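Molybdate/tungstate binding protein (Sporomusa ovata, PDB 1FR3) binds the oxyanions molybdate and tungstate as a hexamer of small subunits, and probably serves in molybdate homeostasis by storing them inside the cell. Local coordinates at residues M1-R6 against T55-A60; L9-K14 against I25-K30; V21-V26 against I38-V43. All coordinates share one frame; numbering follows the deposited sequence.

Contact 1. Residues M1-R6 against T55-A60; sequences MKISGR and TALVKA. With WO4 (tungstate(VI)ion), chain M.
Oxygen O4 of the tungstate is gripped by one backbone N-H from each segment: Ala60 N reaches it at 2.8 Å in a nearly straight bond (173°), and Arg6 N reaches it at the same length but more bent. Two side chains take other corners of the tetrahedron. Ser4 OG donates to O2 at 2.6 Å, and Lys59 NZ to O3 at 2.8 Å. With CG anti to its backbone N (chi1 -161°), the Lys59 chain runs out alongside the anion and turns only at its last torsion to bring NZ back to O3. The Arg6 chain, bent at chi2 and chi3, folds back over its own loop, where NE bonds to Ser4 O (2.9 Å) and NH2 to Ile3 O; its charge pairs with Asp45 of the fourth subunit. Thr39 and Ser42 of that subunit complete the site. Behind the anion, Gly5 CA lies 4.2 Å from Lys59 CA; a CB on Gly5 would press on Leu57 CD1. Ile3 CG2 rests on Leu57 CD2 (3.9 Å). With no hydrogen bond joining the two segments directly, the anion itself bridges them, and an oxyanion held by N-H and O-H donors beside lysine and arginine is probably bound as the dianion.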
loop_
_atom_site.group_PDB
_atom_site.type_symbol
_atom_site.label_atom_id
_atom_site.label_comp_id
_atom_site.label_asym_id
_atom_site.label_seq_id
_atom_site.Cartn_x
_atom_site.Cartn_y
_atom_site.Cartn_z
ATOM N N MET A 1 14.165 16.329 7.504
ATOM C CA MET A 1 14.274 14.907 7.910
ATOM C C MET A 1 14.498 13.999 6.701
ATOM O O MET A 1 13.909 14.251 5.644
ATOM C CB MET A 1 13.007 14.400 8.598
ATOM C CG MET A 1 12.625 15.042 9.915
ATOM S SD MET A 1 11.275 14.138 10.719
ATOM C CE MET A 1 9.934 14.524 9.603
ATOM N N LYS A 2 15.321 12.972 6.863
ATOM C CA LYS A 2 15.463 11.978 5.796
ATOM C C LYS A 2 14.202 11.115 5.860
ATOM O O LYS A 2 13.580 10.995 6.916
ATOM C CB LYS A 2 16.708 11.122 5.936
ATOM C CG LYS A 2 18.008 11.902 5.771
ATOM C CD LYS A 2 19.189 10.945 5.727
ATOM C CE LYS A 2 20.506 11.651 5.479
ATOM N NZ LYS A 2 21.568 10.668 5.090
ATOM N N ILE A 3 13.817 10.518 4.745
ATOM C CA ILE A 3 12.596 9.734 4.594
ATOM C C ILE A 3 12.903 8.313 4.150
ATOM O O ILE A 3 13.619 8.145 3.151
ATOM C CB ILE A 3 11.728 10.429 3.513
ATOM C CG1 ILE A 3 11.458 11.883 3.911
ATOM C CG2 ILE A 3 10.440 9.664 3.247
ATOM C CD1 ILE A 3 11.043 12.776 2.755
ATOM N N SER A 4 12.391 7.295 4.843
ATOM C CA SER A 4 12.683 5.918 4.430
ATOM C C SER A 4 12.181 5.612 3.028
ATOM O O SER A 4 12.808 4.837 2.300
ATOM C CB SER A 4 12.152 4.907 5.438
ATOM O OG SER A 4 10.742 4.779 5.439
ATOM N N GLY A 5 11.020 6.149 2.654
ATOM C CA GLY A 5 10.473 5.861 1.317
ATOM C C GLY A 5 11.597 6.105 0.304
ATOM O O GLY A 5 12.038 7.248 0.150
ATOM N N ARG A 6 12.024 5.070 -0.409
ATOM C CA ARG A 6 13.182 5.200 -1.272
ATOM C C ARG A 6 12.996 5.906 -2.597
ATOM O O ARG A 6 14.002 6.385 -3.138
ATOM C CB ARG A 6 13.761 3.803 -1.555
ATOM C CG ARG A 6 14.295 3.080 -0.331
ATOM C CD ARG A 6 15.617 3.665 0.146
ATOM N NE ARG A 6 15.426 4.812 1.033
ATOM C CZ ARG A 6 16.389 5.629 1.437
ATOM N NH1 ARG A 6 17.643 5.449 1.025
ATOM N NH2 ARG A 6 16.121 6.640 2.249
ATOM N N THR A 55 7.909 16.808 -4.942
ATOM C CA THR A 55 8.579 15.513 -4.987
ATOM C C THR A 55 7.523 14.418 -4.879
ATOM O O THR A 55 6.764 14.373 -3.906
ATOM C CB THR A 55 9.649 15.349 -3.895
ATOM O OG1 THR A 55 10.680 16.322 -4.114
ATOM C CG2 THR A 55 10.254 13.953 -3.935
ATOM N N ALA A 56 7.450 13.549 -5.884
ATOM C CA ALA A 56 6.555 12.392 -5.813
ATOM C C ALA A 56 7.322 11.359 -4.974
ATOM O O ALA A 56 8.529 11.190 -5.206
ATOM C CB ALA A 56 6.188 11.863 -7.176
ATOM N N LEU A 57 6.671 10.739 -4.005
ATOM C CA LEU A 57 7.321 9.800 -3.104
ATOM C C LEU A 57 6.648 8.435 -3.097
ATOM O O LEU A 57 5.436 8.344 -2.888
ATOM C CB LEU A 57 7.286 10.377 -1.680
ATOM C CG LEU A 57 7.876 9.497 -0.574
ATOM C CD1 LEU A 57 9.389 9.462 -0.673
ATOM C CD2 LEU A 57 7.416 9.983 0.795
ATOM N N VAL A 58 7.424 7.361 -3.249
ATOM C CA VAL A 58 6.851 6.020 -3.230
ATOM C C VAL A 58 7.673 5.068 -2.359
ATOM O O VAL A 58 8.892 4.991 -2.535
ATOM C CB VAL A 58 6.752 5.431 -4.648
ATOM C CG1 VAL A 58 6.081 4.069 -4.611
ATOM C CG2 VAL A 58 5.976 6.361 -5.577
ATOM N N LYS A 59 7.012 4.332 -1.474
ATOM C CA LYS A 59 7.734 3.361 -0.639
ATOM C C LYS A 59 8.200 2.192 -1.480
ATOM O O LYS A 59 7.504 1.743 -2.395
ATOM C CB LYS A 59 6.800 2.897 0.481
ATOM C CG LYS A 59 7.522 2.256 1.658
ATOM C CD LYS A 59 6.532 1.879 2.760
ATOM C CE LYS A 59 7.269 1.294 3.964
ATOM N NZ LYS A 59 7.872 -0.028 3.614
ATOM N N ALA A 60 9.417 1.682 -1.235
ATOM C CA ALA A 60 9.978 0.589 -2.002
ATOM C C ALA A 60 9.086 -0.646 -2.069
ATOM O O ALA A 60 9.003 -1.303 -3.107
ATOM C CB ALA A 60 11.344 0.155 -1.458
HETATM W W WO4 M . 11.163 1.963 2.375
HETATM O O1 WO4 M . 12.862 1.686 2.855
HETATM O O2 WO4 M . 10.381 3.032 3.529
HETATM O O3 WO4 M . 10.352 0.440 2.319
HETATM O O4 WO4 M . 11.127 2.681 0.765
#

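Contact 2. Residues L9-K14 against I25-K30; sequences LEATVK and IVMDYK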
loop_
_atom_site.group_PDB
_atom_site.type_symbol
_atom_site.label_atom_id
_atom_site.label_comp_id
_atom_site.label_asym_id
_atom_site.label_seq_id
_atom_site.Cartn_x
_atom_site.Cartn_y
_atom_site.Cartn_z
ATOM N N LEU A 9 10.846 11.432 -6.865
ATOM C CA LEU A 9 10.867 11.947 -8.233
ATOM C C LEU A 9 10.560 13.446 -8.205
ATOM O O LEU A 9 9.459 13.825 -7.789
ATOM C CB LEU A 9 9.874 11.218 -9.130
ATOM C CG LEU A 9 9.989 9.691 -9.196
ATOM C CD1 LEU A 9 8.759 9.113 -9.882
ATOM C CD2 LEU A 9 11.245 9.273 -9.950
ATOM N N GLU A 10 11.508 14.275 -8.616
ATOM C CA GLU A 10 11.291 15.721 -8.632
ATOM C C GLU A 10 10.435 16.091 -9.839
ATOM O O GLU A 10 10.908 16.042 -10.976
ATOM C CB GLU A 10 12.623 16.473 -8.631
ATOM C CG GLU A 10 13.441 16.173 -7.376
ATOM C CD GLU A 10 14.740 16.946 -7.319
ATOM O OE1 GLU A 10 15.065 17.677 -8.280
ATOM O OE2 GLU A 10 15.460 16.834 -6.308
ATOM N N ALA A 11 9.177 16.426 -9.587
ATOM C CA ALA A 11 8.219 16.679 -10.651
ATOM C C ALA A 11 7.533 18.033 -10.575
ATOM O O ALA A 11 7.804 18.840 -9.686
ATOM C CB ALA A 11 7.158 15.576 -10.562
ATOM N N THR A 12 6.666 18.280 -11.555
ATOM C CA THR A 12 5.931 19.544 -11.601
ATOM C C THR A 12 4.437 19.256 -11.698
ATOM O O THR A 12 4.020 18.383 -12.462
ATOM C CB THR A 12 6.379 20.424 -12.784
ATOM O OG1 THR A 12 7.770 20.750 -12.650
ATOM C CG2 THR A 12 5.604 21.730 -12.845
ATOM N N VAL A 13 3.639 19.945 -10.881
ATOM C CA VAL A 13 2.185 19.754 -10.949
ATOM C C VAL A 13 1.625 20.356 -12.239
ATOM O O VAL A 13 1.890 21.525 -12.531
ATOM C CB VAL A 13 1.460 20.392 -9.751
ATOM C CG1 VAL A 13 -0.046 20.188 -9.822
ATOM C CG2 VAL A 13 1.997 19.829 -8.438
ATOM N N LYS A 14 0.839 19.580 -12.967
ATOM C CA LYS A 14 0.196 20.050 -14.190
ATOM C C LYS A 14 -1.261 20.428 -13.915
ATOM O O LYS A 14 -1.713 21.519 -14.280
ATOM C CB LYS A 14 0.228 18.998 -15.298
ATOM C CG LYS A 14 1.607 18.606 -15.792
ATOM C CD LYS A 14 1.563 17.890 -17.131
ATOM C CE LYS A 14 0.918 16.518 -17.031
ATOM N NZ LYS A 14 0.960 15.800 -18.345
ATOM N N ILE A 25 -3.702 14.348 -8.472
ATOM C CA ILE A 25 -2.609 15.276 -8.732
ATOM C C ILE A 25 -1.873 14.754 -9.973
ATOM O O ILE A 25 -1.294 13.671 -9.908
ATOM C CB ILE A 25 -1.609 15.385 -7.571
ATOM C CG1 ILE A 25 -2.302 15.529 -6.217
ATOM C CG2 ILE A 25 -0.644 16.546 -7.790
ATOM C CD1 ILE A 25 -3.241 16.689 -6.049
ATOM N N VAL A 26 -2.007 15.481 -11.070
ATOM C CA VAL A 26 -1.371 15.079 -12.327
ATOM C C VAL A 26 -0.044 15.831 -12.426
ATOM O O VAL A 26 -0.028 17.059 -12.334
ATOM C CB VAL A 26 -2.227 15.397 -13.561
ATOM C CG1 VAL A 26 -1.564 14.811 -14.804
ATOM C CG2 VAL A 26 -3.634 14.832 -13.414
ATOM N N MET A 27 1.051 15.094 -12.567
ATOM C CA MET A 27 2.365 15.718 -12.606
ATOM C C MET A 27 3.151 15.316 -13.843
ATOM O O MET A 27 2.859 14.313 -14.496
ATOM C CB MET A 27 3.149 15.262 -11.361
ATOM C CG MET A 27 2.550 15.763 -10.055
ATOM S SD MET A 27 3.230 14.904 -8.613
ATOM C CE MET A 27 2.332 13.356 -8.695
ATOM N N ASP A 28 4.160 16.116 -14.154
ATOM C CA ASP A 28 5.084 15.785 -15.229
ATOM C C ASP A 28 6.443 15.460 -14.599
ATOM O O ASP A 28 6.916 16.217 -13.753
ATOM C CB ASP A 28 5.282 16.922 -16.236
ATOM C CG ASP A 28 6.289 16.514 -17.305
ATOM O OD1 ASP A 28 7.442 16.982 -17.231
ATOM O OD2 ASP A 28 5.927 15.726 -18.201
ATOM N N TYR A 29 7.006 14.338 -15.014
ATOM C CA TYR A 29 8.340 13.965 -14.572
ATOM C C TYR A 29 9.202 13.721 -15.817
ATOM O O TYR A 29 9.118 12.647 -16.411
ATOM C CB TYR A 29 8.359 12.715 -13.685
ATOM C CG TYR A 29 9.786 12.444 -13.227
ATOM C CD1 TYR A 29 10.406 13.327 -12.353
ATOM C CD2 TYR A 29 10.482 11.344 -13.683
ATOM C CE1 TYR A 29 11.707 13.103 -11.931
ATOM C CE2 TYR A 29 11.787 11.115 -13.271
ATOM C CZ TYR A 29 12.379 11.999 -12.399
ATOM O OH TYR A 29 13.676 11.778 -11.982
ATOM N N LYS A 30 10.000 14.721 -16.190
ATOM C CA LYS A 30 10.883 14.583 -17.345
ATOM C C LYS A 30 10.148 14.066 -18.571
ATOM O O LYS A 30 10.701 13.293 -19.361
ATOM C CB LYS A 30 12.064 13.667 -16.984
ATOM C CG LYS A 30 12.881 14.145 -15.794
ATOM C CD LYS A 30 14.038 13.206 -15.467
ATOM C CE LYS A 30 14.862 13.776 -14.319
ATOM N NZ LYS A 30 15.851 12.783 -13.809
HETATM O O HOH W 1 14.136 13.157 -9.702
HETATM O O HOH W 2 3.526 14.669 -18.612
#
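Thr12 and Asp28 form an antiparallel hydrogen-bonded pair at the middle of the hairpin made by strands 7-18 and 22-29, within the OB-like sheet of the TOBE domain. Thr12 N gives to Asp28 O at 3.0 Å, and Asp28 N returns a bond of 2.8 Å to Thr12 O. Lys14 N continues the pattern to Val26 O, while Val13 faces Met27 as a non-hydrogen-bonded pair. The short strand segments lie 137° apart in direction, well short of strictly antiparallel, as suits a strongly twisted sheet.

On the face of Val13 and Met27, Ala11 CB meets Met27 CB and Val13 CG1 meets Ile25 CG2; Val54 of strand 53-58 and Ala36 of strand 32-39 extend this apolar layer. Across the sheet, the aliphatic part of Lys14 lies obliquely over Asp28, its CD 3.9 Å from Asp28 CB, and CE reaches Val26 CG1. The bend at chi3 (-68°) turns the amine toward a water shared with Asp28 OD2, while Glu33 is its salt-bridge partner.

Farther along, the Tyr29 ring crosses Leu9 at about a right angle. Leu9 CB makes a CH-pi contact over one face, 4.0 Å from the ring centroid, and Lys30 CG covers the opposite face. The hydroxyl is positioned by Thr32 of the second subunit, by Lys30 NZ and by a water, at 2.7 Å from Tyr29 OH, that accepts from Glu10 N. At the ring edge, near its plane, Glu10 O lies 3.1 Å from Tyr29 CD1.

Contact 3. Residues V21-V26 against I38-V43; sequences VMAKIV and ITIDSV. With WO4 (tungstate(VI)ion), chain R; WO4 (tungstate(VI)ion), chain N.
The Ile25 side chain crosses Ile38 at about a right angle, its CG1 3.7 Å from Ile38 CD1, while CD1 slides past Val43 CG2. Ala23 CB also packs on Val43 CG2, at 3.6 Å, so the first turn of helix 40-46 is seated against strand 22-29. Ala23 and Ile38 exchange two backbone bonds, Ala23 N meeting Ile38 O at 2.7 Å, nearly along the C=O axis. Beyond the non-hydrogen-bonded pair Met22-Thr39, Ile40 N donates to Val21 O, which also accepts from a water held by Asp41 OD1. Met22, bent at chi2 and chi3, curls its CE back to 3.4 Å from Ile38 O.

Thr39 is the N-cap of the helix. With OG1 set between its backbone N and carbonyl carbon (chi1 64°), the hydroxyl accepts from Ser42 N and donates to tungstate O1 at 2.8 Å, the same oxygen that Thr39 N holds at 2.9 Å. A valine in its place would probably leave Ser42 N without its side-chain cap and O1 with one donor fewer. Met22 N donates to a second tungstate, which Met22 N atoms of the third and fifth subunits also bind. The arrangement is a beta-hairpin and helix N-terminus serving two intersubunit oxyanion sites.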
loop_
_atom_site.group_PDB
_atom_site.type_symbol
_atom_site.label_atom_id
_atom_site.label_comp_id
_atom_site.label_asym_id
_atom_site.label_seq_id
_atom_site.Cartn_x
_atom_site.Cartn_y
_atom_site.Cartn_z
ATOM N N VAL A 21 -13.436 13.783 -1.095
ATOM C CA VAL A 21 -12.453 13.254 -0.148
ATOM C C VAL A 21 -11.053 13.183 -0.738
ATOM O O VAL A 21 -10.083 13.592 -0.096
ATOM C CB VAL A 21 -12.894 11.848 0.302
ATOM C CG1 VAL A 21 -11.816 11.141 1.107
ATOM C CG2 VAL A 21 -14.188 11.971 1.103
ATOM N N MET A 22 -10.966 12.707 -1.971
ATOM C CA MET A 22 -9.701 12.550 -2.664
ATOM C C MET A 22 -9.451 13.613 -3.725
ATOM O O MET A 22 -10.364 14.259 -4.232
ATOM C CB MET A 22 -9.651 11.162 -3.326
ATOM C CG MET A 22 -9.822 10.012 -2.346
ATOM S SD MET A 22 -8.568 9.913 -1.064
ATOM C CE MET A 22 -7.106 9.515 -2.023
ATOM N N ALA A 23 -8.185 13.751 -4.099
ATOM C CA ALA A 23 -7.776 14.680 -5.146
ATOM C C ALA A 23 -6.800 13.976 -6.087
ATOM O O ALA A 23 -5.960 13.200 -5.624
ATOM C CB ALA A 23 -7.111 15.912 -4.556
ATOM N N LYS A 24 -6.956 14.206 -7.378
ATOM C CA LYS A 24 -6.041 13.649 -8.371
ATOM C C LYS A 24 -4.973 14.698 -8.656
ATOM O O LYS A 24 -5.305 15.816 -9.046
ATOM C CB LYS A 24 -6.780 13.291 -9.664
ATOM C CG LYS A 24 -5.843 12.851 -10.782
ATOM C CD LYS A 24 -6.555 12.477 -12.061
ATOM C CE LYS A 24 -7.312 13.619 -12.705
ATOM N NZ LYS A 24 -7.771 13.273 -14.088
ATOM N N ILE A 25 -3.702 14.348 -8.472
ATOM C CA ILE A 25 -2.609 15.276 -8.732
ATOM C C ILE A 25 -1.873 14.754 -9.973
ATOM O O ILE A 25 -1.294 13.671 -9.908
ATOM C CB ILE A 25 -1.609 15.385 -7.571
ATOM C CG1 ILE A 25 -2.302 15.529 -6.217
ATOM C CG2 ILE A 25 -0.644 16.546 -7.790
ATOM C CD1 ILE A 25 -3.241 16.689 -6.049
ATOM N N VAL A 26 -2.007 15.481 -11.070
ATOM C CA VAL A 26 -1.371 15.079 -12.327
ATOM C C VAL A 26 -0.044 15.831 -12.426
ATOM O O VAL A 26 -0.028 17.059 -12.334
ATOM C CB VAL A 26 -2.227 15.397 -13.561
ATOM C CG1 VAL A 26 -1.564 14.811 -14.804
ATOM C CG2 VAL A 26 -3.634 14.832 -13.414
ATOM N N ILE A 38 -4.350 11.621 -3.519
ATOM C CA ILE A 38 -4.139 11.991 -2.119
ATOM C C ILE A 38 -5.394 12.633 -1.547
ATOM O O ILE A 38 -6.360 12.838 -2.283
ATOM C CB ILE A 38 -2.939 12.941 -1.969
ATOM C CG1 ILE A 38 -3.203 14.296 -2.635
ATOM C CG2 ILE A 38 -1.684 12.292 -2.558
ATOM C CD1 ILE A 38 -2.067 15.288 -2.523
ATOM N N THR A 39 -5.404 12.954 -0.250
ATOM C CA THR A 39 -6.617 13.585 0.290
ATOM C C THR A 39 -6.688 15.065 -0.069
ATOM O O THR A 39 -5.676 15.731 -0.275
ATOM C CB THR A 39 -6.700 13.430 1.819
ATOM O OG1 THR A 39 -5.602 14.146 2.396
ATOM C CG2 THR A 39 -6.633 11.962 2.216
ATOM N N ILE A 40 -7.916 15.590 -0.111
ATOM C CA ILE A 40 -8.097 17.019 -0.377
ATOM C C ILE A 40 -7.467 17.821 0.764
ATOM O O ILE A 40 -6.976 18.932 0.565
ATOM C CB ILE A 40 -9.563 17.392 -0.605
ATOM C CG1 ILE A 40 -10.451 17.061 0.598
ATOM C CG2 ILE A 40 -10.092 16.669 -1.843
ATOM C CD1 ILE A 40 -11.805 17.746 0.519
ATOM N N ASP A 41 -7.422 17.232 1.953
ATOM C CA ASP A 41 -6.806 17.860 3.113
ATOM C C ASP A 41 -5.345 18.197 2.819
ATOM O O ASP A 41 -4.848 19.261 3.179
ATOM C CB ASP A 41 -6.886 16.924 4.321
ATOM C CG ASP A 41 -8.327 16.557 4.663
ATOM O OD1 ASP A 41 -8.935 15.855 3.824
ATOM O OD2 ASP A 41 -8.801 16.944 5.745
ATOM N N SER A 42 -4.662 17.265 2.150
ATOM C CA SER A 42 -3.254 17.468 1.803
ATOM C C SER A 42 -3.084 18.568 0.763
ATOM O O SER A 42 -2.104 19.313 0.799
ATOM C CB SER A 42 -2.655 16.154 1.298
ATOM O OG SER A 42 -2.531 15.215 2.350
ATOM N N VAL A 43 -4.015 18.661 -0.187
ATOM C CA VAL A 43 -3.941 19.733 -1.185
ATOM C C VAL A 43 -3.981 21.094 -0.489
ATOM O O VAL A 43 -3.210 21.992 -0.816
ATOM C CB VAL A 43 -5.077 19.615 -2.213
ATOM C CG1 VAL A 43 -5.128 20.837 -3.117
ATOM C CG2 VAL A 43 -4.870 18.348 -3.039
HETATM W W WO4 R . -2.426 11.255 1.740
HETATM O O1 WO4 R . -3.211 12.825 1.654
HETATM O O2 WO4 R . -0.832 11.296 0.966
HETATM O O3 WO4 R . -3.425 10.112 0.887
HETATM O O4 WO4 R . -2.193 10.760 3.410
HETATM W W WO4 N . -14.384 10.850 -4.230
HETATM O O1 WO4 N . -13.093 11.496 -3.236
HETATM O O2 WO4 N . -13.790 10.468 -5.843
HETATM O O3 WO4 N . -15.040 9.433 -3.442
HETATM O O4 WO4 N . -15.648 12.075 -4.392
HETATM O O HOH W 3 -10.364 13.912 2.588
#

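In the fold
Strand 22-29 is common to contacts 2 and 3, which share Ile25 and Val26: contact 2 joins it to strand 7-18 on one side, contact 3 to strand 32-39 on the other. Contact 1 encloses both along the chain and meets contact 2 where strand 53-58 pairs with strand 7-18, Ala56 N lying 2.8 Å from Leu9 O in a probable hydrogen bond. Contacts 1 and 3 are buried, with centres about 18 Å apart, and lined with donors for tungstate; Thr39 and Ser42 of one subunit and the loops of contact 1 of another close on a single tungstate. Contact 2, partly buried, combines regular strand pairing with an apolar face and a charged edge bridged by water.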